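Local coordinates for protein NAD(P)H dehydrogenase (quinone) (Mycobacterium tuberculosis, PDB 1XDI) that reduces quinones such as menadione with NADH or NADPH, using one FAD per subunit, and may help the bacterium resist reactive oxygen intermediates, at residues 213-218 with 240-245; 222-227 with 401-406; 389-394 with 451-456. All blocks are in the same frame, centred on the assembly; numbering follows the deposited sequence.

Contact 1: 213-218 with 240-245; sequences SQDHVL and LFKNAR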
ATOM      1  N   SER A 213      29.327  18.201  28.830  1.00 24.96           N
ATOM      2  CA  SER A 213      29.089  19.560  28.336  1.00 25.64           C
ATOM      3  C   SER A 213      27.630  19.879  28.518  1.00 26.83           C
ATOM      4  O   SER A 213      27.250  21.025  28.705  1.00 28.19           O
ATOM      5  CB  SER A 213      29.401  19.700  26.864  1.00 24.53           C
ATOM      6  OG  SER A 213      30.062  18.556  26.375  1.00 25.81           O
ATOM      7  N   GLN A 214      26.796  18.864  28.490  1.00 28.75           N
ATOM      8  CA  GLN A 214      25.379  19.120  28.626  1.00 31.69           C
ATOM      9  C   GLN A 214      24.867  18.794  30.031  1.00 32.42           C
ATOM     10  O   GLN A 214      25.652  18.570  30.956  1.00 33.69           O
ATOM     11  CB  GLN A 214      24.627  18.319  27.546  1.00 32.56           C
ATOM     12  CG  GLN A 214      24.281  19.120  26.268  1.00 35.62           C
ATOM     13  CD  GLN A 214      25.458  19.922  25.694  1.00 37.05           C
ATOM     14  OE1 GLN A 214      26.543  19.379  25.475  1.00 39.33           O
ATOM     15  NE2 GLN A 214      25.243  21.211  25.436  1.00 37.37           N
ATOM     16  N   ASP A 215      23.546  18.787  30.158  1.00 31.31           N
ATOM     17  CA  ASP A 215      22.808  18.464  31.362  1.00 29.31           C
ATOM     18  C   ASP A 215      22.931  17.028  31.852  1.00 26.84           C
ATOM     19  O   ASP A 215      22.801  16.742  33.032  1.00 24.78           O
ATOM     20  CB  ASP A 215      21.349  18.673  31.062  1.00 33.11           C
ATOM     21  CG  ASP A 215      20.795  19.777  31.815  1.00 35.37           C
ATOM     22  OD1 ASP A 215      21.607  20.445  32.470  1.00 39.46           O
ATOM     23  OD2 ASP A 215      19.576  19.984  31.767  1.00 37.35           O
ATOM     24  N   HIS A 216      23.104  16.115  30.909  1.00 25.52           N
ATOM     25  CA  HIS A 216      23.162  14.684  31.206  1.00 23.45           C
ATOM     26  C   HIS A 216      24.394  14.010  30.652  1.00 21.43           C
ATOM     27  O   HIS A 216      25.037  14.504  29.726  1.00 20.41           O
ATOM     28  CB  HIS A 216      21.965  13.956  30.564  1.00 22.57           C
ATOM     29  CG  HIS A 216      20.613  14.481  30.960  1.00 21.70           C
ATOM     30  ND1 HIS A 216      20.234  15.805  30.810  1.00 20.92           N
ATOM     31  CD2 HIS A 216      19.520  13.826  31.430  1.00 20.14           C
ATOM     32  CE1 HIS A 216      18.967  15.936  31.171  1.00 21.19           C
ATOM     33  NE2 HIS A 216      18.512  14.750  31.550  1.00 20.39           N
ATOM     34  N   VAL A 217      24.685  12.846  31.209  1.00 20.33           N
ATOM     35  CA  VAL A 217      25.793  12.040  30.721  1.00 19.01           C
ATOM     36  C   VAL A 217      25.411  11.708  29.297  1.00 19.58           C
ATOM     37  O   VAL A 217      26.215  11.828  28.384  1.00 20.20           O
ATOM     38  CB  VAL A 217      25.883  10.705  31.428  1.00 18.87           C
ATOM     39  CG1 VAL A 217      26.894   9.819  30.692  1.00 19.26           C
ATOM     40  CG2 VAL A 217      26.261  10.895  32.882  1.00 16.38           C
ATOM     41  N   LEU A 218      24.158  11.282  29.123  1.00 19.70           N
ATOM     42  CA  LEU A 218      23.607  10.923  27.818  1.00 19.22           C
ATOM     43  C   LEU A 218      22.474  11.867  27.489  1.00 19.78           C
ATOM     44  O   LEU A 218      21.332  11.606  27.849  1.00 22.14           O
ATOM     45  CB  LEU A 218      23.041   9.503  27.863  1.00 18.57           C
ATOM     46  CG  LEU A 218      22.612   8.694  26.638  1.00 17.21           C
ATOM     47  CD1 LEU A 218      21.273   8.052  26.911  1.00 14.58           C
ATOM     48  CD2 LEU A 218      22.573   9.559  25.423  1.00 16.38           C
ATOM     49  N   LEU A 240      28.875  12.985  38.049  1.00 16.69           N
ATOM     50  CA  LEU A 240      29.029  13.877  36.890  1.00 15.97           C
ATOM     51  C   LEU A 240      29.116  15.361  37.242  1.00 15.84           C
ATOM     52  O   LEU A 240      28.483  15.807  38.181  1.00 15.81           O
ATOM     53  CB  LEU A 240      27.900  13.703  35.848  1.00 14.62           C
ATOM     54  CG  LEU A 240      26.570  14.376  36.185  1.00 12.71           C
ATOM     55  CD1 LEU A 240      25.594  14.413  35.093  1.00 10.12           C
ATOM     56  CD2 LEU A 240      25.992  13.620  37.349  1.00 17.29           C
ATOM     57  N   PHE A 241      29.939  16.103  36.497  1.00 15.87           N
ATOM     58  CA  PHE A 241      30.024  17.560  36.635  1.00 15.21           C
ATOM     59  C   PHE A 241      29.231  17.999  35.392  1.00 15.13           C
ATOM     60  O   PHE A 241      29.716  17.816  34.259  1.00 14.59           O
ATOM     61  CB  PHE A 241      31.459  18.120  36.463  1.00 14.61           C
ATOM     62  CG  PHE A 241      32.428  17.747  37.555  1.00 15.15           C
ATOM     63  CD1 PHE A 241      32.294  18.253  38.837  1.00 14.03           C
ATOM     64  CD2 PHE A 241      33.516  16.904  37.272  1.00 15.39           C
ATOM     65  CE1 PHE A 241      33.222  17.933  39.808  1.00 15.56           C
ATOM     66  CE2 PHE A 241      34.447  16.576  38.236  1.00 14.13           C
ATOM     67  CZ  PHE A 241      34.309  17.091  39.506  1.00 15.33           C
ATOM     68  N   LYS A 242      28.034  18.562  35.576  1.00 14.33           N
ATOM     69  CA  LYS A 242      27.237  19.030  34.422  1.00 13.22           C
ATOM     70  C   LYS A 242      27.835  20.303  33.886  1.00 12.62           C
ATOM     71  O   LYS A 242      28.472  21.023  34.627  1.00 13.71           O
ATOM     72  CB  LYS A 242      25.784  19.379  34.799  1.00 12.10           C
ATOM     73  CG  LYS A 242      24.892  18.221  35.243  1.00 11.18           C
ATOM     74  CD  LYS A 242      24.037  18.669  36.412  1.00 10.58           C
ATOM     75  CE  LYS A 242      22.923  17.714  36.698  1.00 10.65           C
ATOM     76  NZ  LYS A 242      21.708  18.309  36.077  1.00 13.65           N
ATOM     77  N   ASN A 243      27.599  20.574  32.608  1.00 12.56           N
ATOM     78  CA  ASN A 243      28.030  21.790  31.923  1.00 11.56           C
ATOM     79  C   ASN A 243      29.453  22.223  32.110  1.00 11.56           C
ATOM     80  O   ASN A 243      29.729  23.371  32.430  1.00 10.89           O
ATOM     81  CB  ASN A 243      27.114  22.944  32.308  1.00 13.69           C
ATOM     82  CG  ASN A 243      25.655  22.625  32.076  1.00 15.29           C
ATOM     83  OD1 ASN A 243      25.275  22.077  31.029  1.00 17.29           O
ATOM     84  ND2 ASN A 243      24.820  22.967  33.049  1.00 16.36           N
ATOM     85  N   ALA A 244      30.375  21.309  31.901  1.00 12.00           N
ATOM     86  CA  ALA A 244      31.755  21.665  32.047  1.00 13.45           C
ATOM     87  C   ALA A 244      32.503  21.085  30.875  1.00 15.52           C
ATOM     88  O   ALA A 244      32.096  20.066  30.305  1.00 15.86           O
ATOM     89  CB  ALA A 244      32.287  21.136  33.358  1.00 13.09           C
ATOM     90  N   ARG A 245      33.564  21.774  30.480  1.00 18.15           N
ATOM     91  CA  ARG A 245      34.398  21.332  29.382  1.00 21.20           C
ATOM     92  C   ARG A 245      35.807  21.167  29.975  1.00 21.12           C
ATOM     93  O   ARG A 245      36.212  21.895  30.903  1.00 20.28           O
ATOM     94  CB  ARG A 245      34.433  22.370  28.260  1.00 25.61           C
ATOM     95  CG  ARG A 245      33.078  22.892  27.717  1.00 33.25           C
ATOM     96  CD  ARG A 245      33.323  23.814  26.457  1.00 40.07           C
ATOM     97  NE  ARG A 245      32.143  24.577  26.006  1.00 46.55           N
ATOM     98  CZ  ARG A 245      32.120  25.402  24.942  1.00 49.69           C
ATOM     99  NH1 ARG A 245      33.226  25.571  24.204  1.00 49.98           N
ATOM    100  NH2 ARG A 245      30.998  26.074  24.614  1.00 50.64           N
TER
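The CG atom of Lys-242 stands beside its own backbone N, with chi1 at -67°, and this sends the side chain along the backbone of Asp-215. The chain, bent at chi2 and chi4, passes over Asp-215 O, and Lys-242 NZ ends 3.6 Å from that oxygen. The closest of its methylenes, Lys-242 CG, is 3.4 Å from Asp-215 O. At the end of the chain, Lys-242 NZ and Asp-215 OD1 are 4.2 Å apart. The charges are opposite, but the distance is beyond a salt bridge. Leu-240 holds its CG between the backbone N and the carbonyl carbon (chi1 78°). Its CD1 meets Val-217 CG2 at 4.2 Å, a small apolar touch; Val-217 is buried and also packs on Phe-233 of helix 223-235.

The backbones supply the firm link. Asn-243 N donates to Gln-214 O at 3.2 Å, with a nearly straight angle of 171° at the hydrogen. Next to it, Asn-243 CA makes a CA-H...O contact of 3.4 Å to Ser-213 O. Ser-190 OG accepts a hydrogen bond from Gln-214 N, which ties the loop to the chain after strand 185-188.

The contact closes a beta-alpha-beta unit at the edge of a five-stranded parallel sheet. Strands 208-211 and 239-241 are neighbours there, joined through helix 223-235, as in the Rossmann-type nucleotide-binding domain of this family.

Contact 2: 222-227 with 401-406; sequences DADAAL and FVKIFC
A salt-bridge network at the N-terminal end of a helix joins two domains here: Asp-222 and Asp-224, at the start of helix 223-235, meet Lys-403 of strand 401-407. The helix belongs to the Rossmann-type pyridine nucleotide part of the chain. The strand lies in the antiparallel sheet of the dimerisation domain. The two segments run nearly antiparallel, at 164°, with their axes 10.7 Å apart.

Lys-403 reaches across this gap with a chain extended beyond CG. The Lys-403 and Asp-222 side chains point at each other, and the ammonium lies at both carboxylate oxygens. Lys-403 NZ lies 2.9 Å from Asp-222 OD2 and 3.0 Å from Asp-222 OD1, so both oxygens share it, each by a weak bond. Asp-224 crosses the lysine at about a right angle and forms a second salt bridge through OD2. The very short separation in the model is doubtful in its exact value. Gln-369 OE1 adds a weak hydrogen bond to the same ammonium. Two carboxylates around one buried amine probably favour its charged form.

Asp-222 has a second task, as the N-cap of the helix. Its CG is anti to the backbone N, with chi1 at -172°, which turns the carboxylate back over the first turn of the helix. The N-terminal end of the helix would also help stabilise its negative charge. Phe-401 packs beside the polar group. Its CZ touches Asp-224 CB at 3.9 Å, and Ala-225 N lies at the ring edge, near the ring plane. That same Ala-225 N donates the capping bond to Asp-222 OD1, 3.2 Å long, through the lone pair directed away from the other carboxylate oxygen.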
ATOM      1  N   ASP A 222      14.355  11.948  23.228  1.00 18.73           N
ATOM      2  CA  ASP A 222      13.129  11.630  23.929  1.00 16.49           C
ATOM      3  C   ASP A 222      13.312  11.720  25.444  1.00 15.86           C
ATOM      4  O   ASP A 222      14.130  11.002  26.035  1.00 15.24           O
ATOM      5  CB  ASP A 222      12.676  10.246  23.529  1.00 13.72           C
ATOM      6  CG  ASP A 222      11.364   9.950  24.055  1.00 12.39           C
ATOM      7  OD1 ASP A 222      11.324   9.429  25.201  1.00  7.72           O
ATOM      8  OD2 ASP A 222      10.398  10.282  23.307  1.00 13.15           O
ATOM      9  N   ALA A 223      12.530  12.598  26.064  1.00 15.48           N
ATOM     10  CA  ALA A 223      12.617  12.844  27.502  1.00 14.44           C
ATOM     11  C   ALA A 223      12.468  11.605  28.358  1.00 14.01           C
ATOM     12  O   ALA A 223      13.328  11.303  29.193  1.00 14.57           O
ATOM     13  CB  ALA A 223      11.581  13.876  27.918  1.00 13.86           C
ATOM     14  N   ASP A 224      11.371  10.892  28.173  1.00 12.89           N
ATOM     15  CA  ASP A 224      11.129   9.677  28.940  1.00 13.25           C
ATOM     16  C   ASP A 224      12.307   8.649  28.914  1.00 13.02           C
ATOM     17  O   ASP A 224      12.621   8.022  29.958  1.00 11.34           O
ATOM     18  CB  ASP A 224       9.805   9.060  28.459  1.00 14.69           C
ATOM     19  CG  ASP A 224       8.595  10.007  28.693  1.00 14.92           C
ATOM     20  OD1 ASP A 224       8.142  10.092  29.849  1.00 13.40           O
ATOM     21  OD2 ASP A 224       8.124  10.672  27.731  1.00 13.90           O
ATOM     22  N   ALA A 225      12.970   8.488  27.756  1.00 11.87           N
ATOM     23  CA  ALA A 225      14.100   7.551  27.682  1.00 10.55           C
ATOM     24  C   ALA A 225      15.243   8.079  28.541  1.00  9.59           C
ATOM     25  O   ALA A 225      15.805   7.358  29.379  1.00  7.71           O
ATOM     26  CB  ALA A 225      14.582   7.390  26.254  1.00  9.75           C
ATOM     27  N   ALA A 226      15.547   9.358  28.302  1.00  9.03           N
ATOM     28  CA  ALA A 226      16.612  10.107  28.961  1.00  9.45           C
ATOM     29  C   ALA A 226      16.597   9.861  30.464  1.00 11.06           C
ATOM     30  O   ALA A 226      17.637   9.530  31.115  1.00 12.67           O
ATOM     31  CB  ALA A 226      16.433  11.582  28.681  1.00  9.08           C
ATOM     32  N   LEU A 227      15.400  10.006  31.008  1.00 10.23           N
ATOM     33  CA  LEU A 227      15.182   9.813  32.421  1.00  9.30           C
ATOM     34  C   LEU A 227      15.528   8.419  32.857  1.00  7.55           C
ATOM     35  O   LEU A 227      16.230   8.244  33.848  1.00  6.35           O
ATOM     36  CB  LEU A 227      13.729  10.082  32.743  1.00 11.00           C
ATOM     37  CG  LEU A 227      13.525  10.965  33.951  1.00  9.56           C
ATOM     38  CD1 LEU A 227      12.024  11.123  34.179  1.00 10.64           C
ATOM     39  CD2 LEU A 227      14.206  10.316  35.125  1.00 10.55           C
ATOM     40  N   PHE A 401       9.764   0.489  28.007  1.00  7.01           N
ATOM     41  CA  PHE A 401       8.473   0.940  27.438  1.00  5.24           C
ATOM     42  C   PHE A 401       8.510   1.038  25.934  1.00  4.00           C
ATOM     43  O   PHE A 401       9.556   1.053  25.334  1.00  4.36           O
ATOM     44  CB  PHE A 401       8.059   2.319  28.028  1.00  4.36           C
ATOM     45  CG  PHE A 401       8.951   3.484  27.601  1.00  2.52           C
ATOM     46  CD1 PHE A 401       8.915   3.981  26.310  1.00  3.52           C
ATOM     47  CD2 PHE A 401       9.800   4.079  28.484  1.00  1.00           C
ATOM     48  CE1 PHE A 401       9.704   5.040  25.925  1.00  2.71           C
ATOM     49  CE2 PHE A 401      10.587   5.138  28.096  1.00  1.00           C
ATOM     50  CZ  PHE A 401      10.539   5.612  26.827  1.00  2.30           C
ATOM     51  N   VAL A 402       7.336   1.127  25.333  1.00  4.04           N
ATOM     52  CA  VAL A 402       7.213   1.307  23.897  1.00  2.42           C
ATOM     53  C   VAL A 402       6.371   2.510  23.628  1.00  1.60           C
ATOM     54  O   VAL A 402       5.288   2.618  24.168  1.00  1.00           O
ATOM     55  CB  VAL A 402       6.531   0.142  23.235  1.00  1.00           C
ATOM     56  CG1 VAL A 402       6.276   0.451  21.757  1.00  1.00           C
ATOM     57  CG2 VAL A 402       7.391  -1.068  23.421  1.00  1.18           C
ATOM     58  N   LYS A 403       6.897   3.411  22.801  1.00  3.38           N
ATOM     59  CA  LYS A 403       6.214   4.640  22.330  1.00  4.29           C
ATOM     60  C   LYS A 403       5.968   4.551  20.818  1.00  3.75           C
ATOM     61  O   LYS A 403       6.881   4.355  20.056  1.00  5.62           O
ATOM     62  CB  LYS A 403       7.062   5.922  22.557  1.00  5.22           C
ATOM     63  CG  LYS A 403       6.872   6.671  23.898  1.00  6.69           C
ATOM     64  CD  LYS A 403       7.569   8.065  23.866  1.00  6.66           C
ATOM     65  CE  LYS A 403       7.634   8.715  25.272  1.00  7.54           C
ATOM     66  NZ  LYS A 403       8.422  10.014  25.373  1.00  5.32           N
ATOM     67  N   ILE A 404       4.742   4.712  20.381  1.00  3.95           N
ATOM     68  CA  ILE A 404       4.461   4.696  18.956  1.00  4.77           C
ATOM     69  C   ILE A 404       3.749   6.018  18.596  1.00  3.85           C
ATOM     70  O   ILE A 404       2.891   6.464  19.356  1.00  2.07           O
ATOM     71  CB  ILE A 404       3.608   3.449  18.630  1.00  6.73           C
ATOM     72  CG1 ILE A 404       4.533   2.337  18.126  1.00  6.85           C
ATOM     73  CG2 ILE A 404       2.528   3.772  17.629  1.00  7.11           C
ATOM     74  CD1 ILE A 404       3.833   0.964  18.118  1.00  6.45           C
ATOM     75  N   PHE A 405       4.123   6.656  17.485  1.00  3.54           N
ATOM     76  CA  PHE A 405       3.494   7.933  17.075  1.00  5.70           C
ATOM     77  C   PHE A 405       2.783   7.816  15.746  1.00  6.86           C
ATOM     78  O   PHE A 405       3.322   7.213  14.830  1.00  9.72           O
ATOM     79  CB  PHE A 405       4.499   9.074  16.884  1.00  5.32           C
ATOM     80  CG  PHE A 405       5.401   9.282  18.020  1.00  4.67           C
ATOM     81  CD1 PHE A 405       4.913   9.254  19.328  1.00  6.63           C
ATOM     82  CD2 PHE A 405       6.756   9.447  17.794  1.00  4.10           C
ATOM     83  CE1 PHE A 405       5.779   9.379  20.425  1.00  6.88           C
ATOM     84  CE2 PHE A 405       7.647   9.576  18.855  1.00  6.34           C
ATOM     85  CZ  PHE A 405       7.161   9.540  20.182  1.00  8.90           C
ATOM     86  N   CYS A 406       1.614   8.416  15.596  1.00  7.66           N
ATOM     87  CA  CYS A 406       0.954   8.286  14.321  1.00 10.13           C
ATOM     88  C   CYS A 406       0.168   9.452  13.809  1.00 12.25           C
ATOM     89  O   CYS A 406      -0.355  10.264  14.557  1.00 11.23           O
ATOM     90  CB  CYS A 406       0.058   7.038  14.277  1.00  8.98           C
ATOM     91  SG  CYS A 406      -1.523   7.185  15.132  1.00  7.18           S
TER

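Contact 3: 389-394 with 451-456; sequences NARAKM and PSLSGS
The backbones come closest at Arg-391 and Ser-452, whose CA atoms are 5.2 Å apart, where the short helix 390-394 lies against the chain leading into helix 454-464. Asn-389 is the N-cap of the short helix. Its CG is anti to the backbone N (chi1 -176°), which places the amide between the two segments. OD1 caps the helix by weak bonds from Arg-391 N and Ala-392 N. ND2 faces the other segment. Asn-389 ND2 donates to Ser-452 O at 3.0 Å and to Ser-456 OG at 3.0 Å, with both acceptors in the amide plane.

Arg-391 folds over the loop, bent at chi2 and chi3. Its NE makes a weak 3.5 Å bond to Pro-451 O, which lies at the guanidinium edge. One water bridges the same two atoms, donating to Pro-451 O and taking a weak bond from Arg-391 NE. Leu-453 crosses Arg-391 at about a right angle and packs its CD2 on Ala-392 CB at 3.7 Å. Met-394 CE touches the ring of Pro-451 at CG, 4.1 Å away.

The peptide before Pro-451 is cis, and Pro-451 touches a bound FAD just after Tyr-450, an FAD-binding residue. Glu-425 of the second subunit accepts from Leu-453 N and Ser-454 N. The two-sided bonding of the Asn-389 amide fixes its rotation, so one side chain ties the cap of helix 390-394 to this FAD-contacting loop.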
ATOM      1  N   ASN A 389       3.928  -6.411  30.469  1.00  2.98           N
ATOM      2  CA  ASN A 389       4.176  -7.434  29.461  1.00  2.94           C
ATOM      3  C   ASN A 389       4.806  -8.683  30.163  1.00  4.28           C
ATOM      4  O   ASN A 389       5.805  -8.546  30.862  1.00  5.37           O
ATOM      5  CB  ASN A 389       5.120  -6.819  28.407  1.00  1.00           C
ATOM      6  CG  ASN A 389       5.402  -7.759  27.234  1.00  1.56           C
ATOM      7  OD1 ASN A 389       5.919  -8.858  27.432  1.00  3.31           O
ATOM      8  ND2 ASN A 389       5.074  -7.333  26.012  1.00  1.00           N
ATOM      9  N   ALA A 390       4.238  -9.882  30.004  1.00  5.08           N
ATOM     10  CA  ALA A 390       4.806 -11.077  30.665  1.00  5.44           C
ATOM     11  C   ALA A 390       6.296 -11.340  30.330  1.00  4.66           C
ATOM     12  O   ALA A 390       7.106 -11.655  31.206  1.00  2.20           O
ATOM     13  CB  ALA A 390       3.951 -12.324  30.328  1.00  4.83           C
ATOM     14  N   ARG A 391       6.652 -11.201  29.061  1.00  5.16           N
ATOM     15  CA  ARG A 391       8.036 -11.405  28.644  1.00  6.08           C
ATOM     16  C   ARG A 391       8.910 -10.478  29.473  1.00  6.20           C
ATOM     17  O   ARG A 391       9.873 -10.937  30.097  1.00  7.62           O
ATOM     18  CB  ARG A 391       8.188 -11.115  27.134  1.00  8.56           C
ATOM     19  CG  ARG A 391       9.635 -11.082  26.583  1.00 10.03           C
ATOM     20  CD  ARG A 391      10.448 -12.332  26.951  1.00  9.22           C
ATOM     21  NE  ARG A 391       9.923 -13.533  26.325  1.00  8.79           N
ATOM     22  CZ  ARG A 391      10.195 -14.749  26.758  1.00  9.34           C
ATOM     23  NH1 ARG A 391      10.971 -14.900  27.825  1.00 11.45           N
ATOM     24  NH2 ARG A 391       9.737 -15.798  26.110  1.00  8.51           N
ATOM     25  N   ALA A 392       8.594  -9.181  29.504  1.00  5.30           N
ATOM     26  CA  ALA A 392       9.391  -8.250  30.330  1.00  4.34           C
ATOM     27  C   ALA A 392       9.514  -8.761  31.800  1.00  4.04           C
ATOM     28  O   ALA A 392      10.586  -8.749  32.387  1.00  3.60           O
ATOM     29  CB  ALA A 392       8.771  -6.868  30.315  1.00  1.23           C
ATOM     30  N   LYS A 393       8.415  -9.225  32.380  1.00  3.84           N
ATOM     31  CA  LYS A 393       8.404  -9.714  33.746  1.00  4.55           C
ATOM     32  C   LYS A 393       9.451 -10.824  33.875  1.00  4.60           C
ATOM     33  O   LYS A 393      10.163 -10.910  34.847  1.00  5.11           O
ATOM     34  CB  LYS A 393       7.002 -10.201  34.025  1.00  6.13           C
ATOM     35  CG  LYS A 393       6.526 -10.069  35.413  1.00  7.51           C
ATOM     36  CD  LYS A 393       5.021  -9.881  35.427  1.00  6.02           C
ATOM     37  CE  LYS A 393       4.666  -8.541  34.856  1.00  7.05           C
ATOM     38  NZ  LYS A 393       3.210  -8.169  35.105  1.00  4.78           N
ATOM     39  N   MET A 394       9.565 -11.642  32.851  1.00  6.16           N
ATOM     40  CA  MET A 394      10.548 -12.714  32.788  1.00  7.21           C
ATOM     41  C   MET A 394      11.983 -12.183  32.728  1.00  9.88           C
ATOM     42  O   MET A 394      12.881 -12.711  33.407  1.00 10.38           O
ATOM     43  CB  MET A 394      10.284 -13.541  31.557  1.00  4.81           C
ATOM     44  CG  MET A 394       8.993 -14.262  31.636  1.00  4.45           C
ATOM     45  SD  MET A 394       8.527 -15.061  30.123  1.00  5.15           S
ATOM     46  CE  MET A 394       6.669 -15.125  30.363  1.00  5.08           C
ATOM     47  N   PRO A 451       4.476 -15.298  24.382  1.00  1.76           N
ATOM     48  CA  PRO A 451       4.706 -13.944  24.891  1.00  4.04           C
ATOM     49  C   PRO A 451       6.054 -13.351  24.380  1.00  5.11           C
ATOM     50  O   PRO A 451       7.096 -14.030  24.331  1.00  5.18           O
ATOM     51  CB  PRO A 451       4.751 -14.187  26.401  1.00  1.00           C
ATOM     52  CG  PRO A 451       5.610 -15.325  26.429  1.00  2.00           C
ATOM     53  CD  PRO A 451       4.773 -16.229  25.478  1.00  2.29           C
ATOM     54  N   SER A 452       6.031 -12.080  24.020  1.00  5.84           N
ATOM     55  CA  SER A 452       7.238 -11.428  23.554  1.00  7.98           C
ATOM     56  C   SER A 452       7.054  -9.935  23.809  1.00  8.62           C
ATOM     57  O   SER A 452       5.923  -9.493  24.035  1.00  8.91           O
ATOM     58  CB  SER A 452       7.443 -11.684  22.044  1.00  7.84           C
ATOM     59  OG  SER A 452       6.391 -11.119  21.281  1.00  7.29           O
ATOM     60  N   LEU A 453       8.136  -9.160  23.781  1.00  8.22           N
ATOM     61  CA  LEU A 453       7.964  -7.738  23.993  1.00  7.94           C
ATOM     62  C   LEU A 453       7.411  -7.159  22.681  1.00  7.95           C
ATOM     63  O   LEU A 453       6.741  -6.129  22.681  1.00  9.33           O
ATOM     64  CB  LEU A 453       9.297  -7.092  24.360  1.00  8.16           C
ATOM     65  CG  LEU A 453      10.089  -7.830  25.450  1.00  7.77           C
ATOM     66  CD1 LEU A 453      11.517  -7.285  25.537  1.00  7.75           C
ATOM     67  CD2 LEU A 453       9.395  -7.696  26.737  1.00  6.08           C
ATOM     68  N   SER A 454       7.637  -7.815  21.553  1.00  5.86           N
ATOM     69  CA  SER A 454       7.095  -7.242  20.344  1.00  5.12           C
ATOM     70  C   SER A 454       5.561  -7.281  20.316  1.00  5.79           C
ATOM     71  O   SER A 454       4.943  -6.648  19.473  1.00  6.62           O
ATOM     72  CB  SER A 454       7.630  -7.954  19.122  1.00  4.33           C
ATOM     73  OG  SER A 454       6.818  -9.072  18.839  1.00  4.75           O
ATOM     74  N   GLY A 455       4.928  -8.015  21.224  1.00  5.73           N
ATOM     75  CA  GLY A 455       3.480  -8.073  21.213  1.00  4.55           C
ATOM     76  C   GLY A 455       2.894  -6.769  21.715  1.00  6.66           C
ATOM     77  O   GLY A 455       1.716  -6.405  21.440  1.00  6.88           O
ATOM     78  N   SER A 456       3.728  -6.077  22.494  1.00  7.18           N
ATOM     79  CA  SER A 456       3.399  -4.773  23.099  1.00  6.72           C
ATOM     80  C   SER A 456       3.370  -3.718  21.980  1.00  7.52           C
ATOM     81  O   SER A 456       2.613  -2.754  22.069  1.00  7.86           O
ATOM     82  CB  SER A 456       4.475  -4.407  24.130  1.00  4.75           C
ATOM     83  OG  SER A 456       4.000  -4.595  25.414  1.00  3.16           O
TER
HETATM   84  O   HOH W   1      10.031 -13.169  23.663  1.00 11.00           O

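How the contacts relate
Contact 1 is a surface contact, while contacts 2 and 3 are buried. Contact 1 stays within the Rossmann-type part and contact 3 within the dimerisation domain. Contact 2 joins the two. Helix 223-235 connects contact 1 to contact 2: it begins at the buried salt bridges and leads on to strand 239-241. Contacts 2 and 3 have centres about 17 Å apart, and helix 390-394 precedes strand 401-407. The chemistry follows the place. Backbone bonding dominates at the surface, charge pairing at the domain junction, and amide bonding with apolar packing beside the bound FAD. Only contact 3 is touched by another subunit.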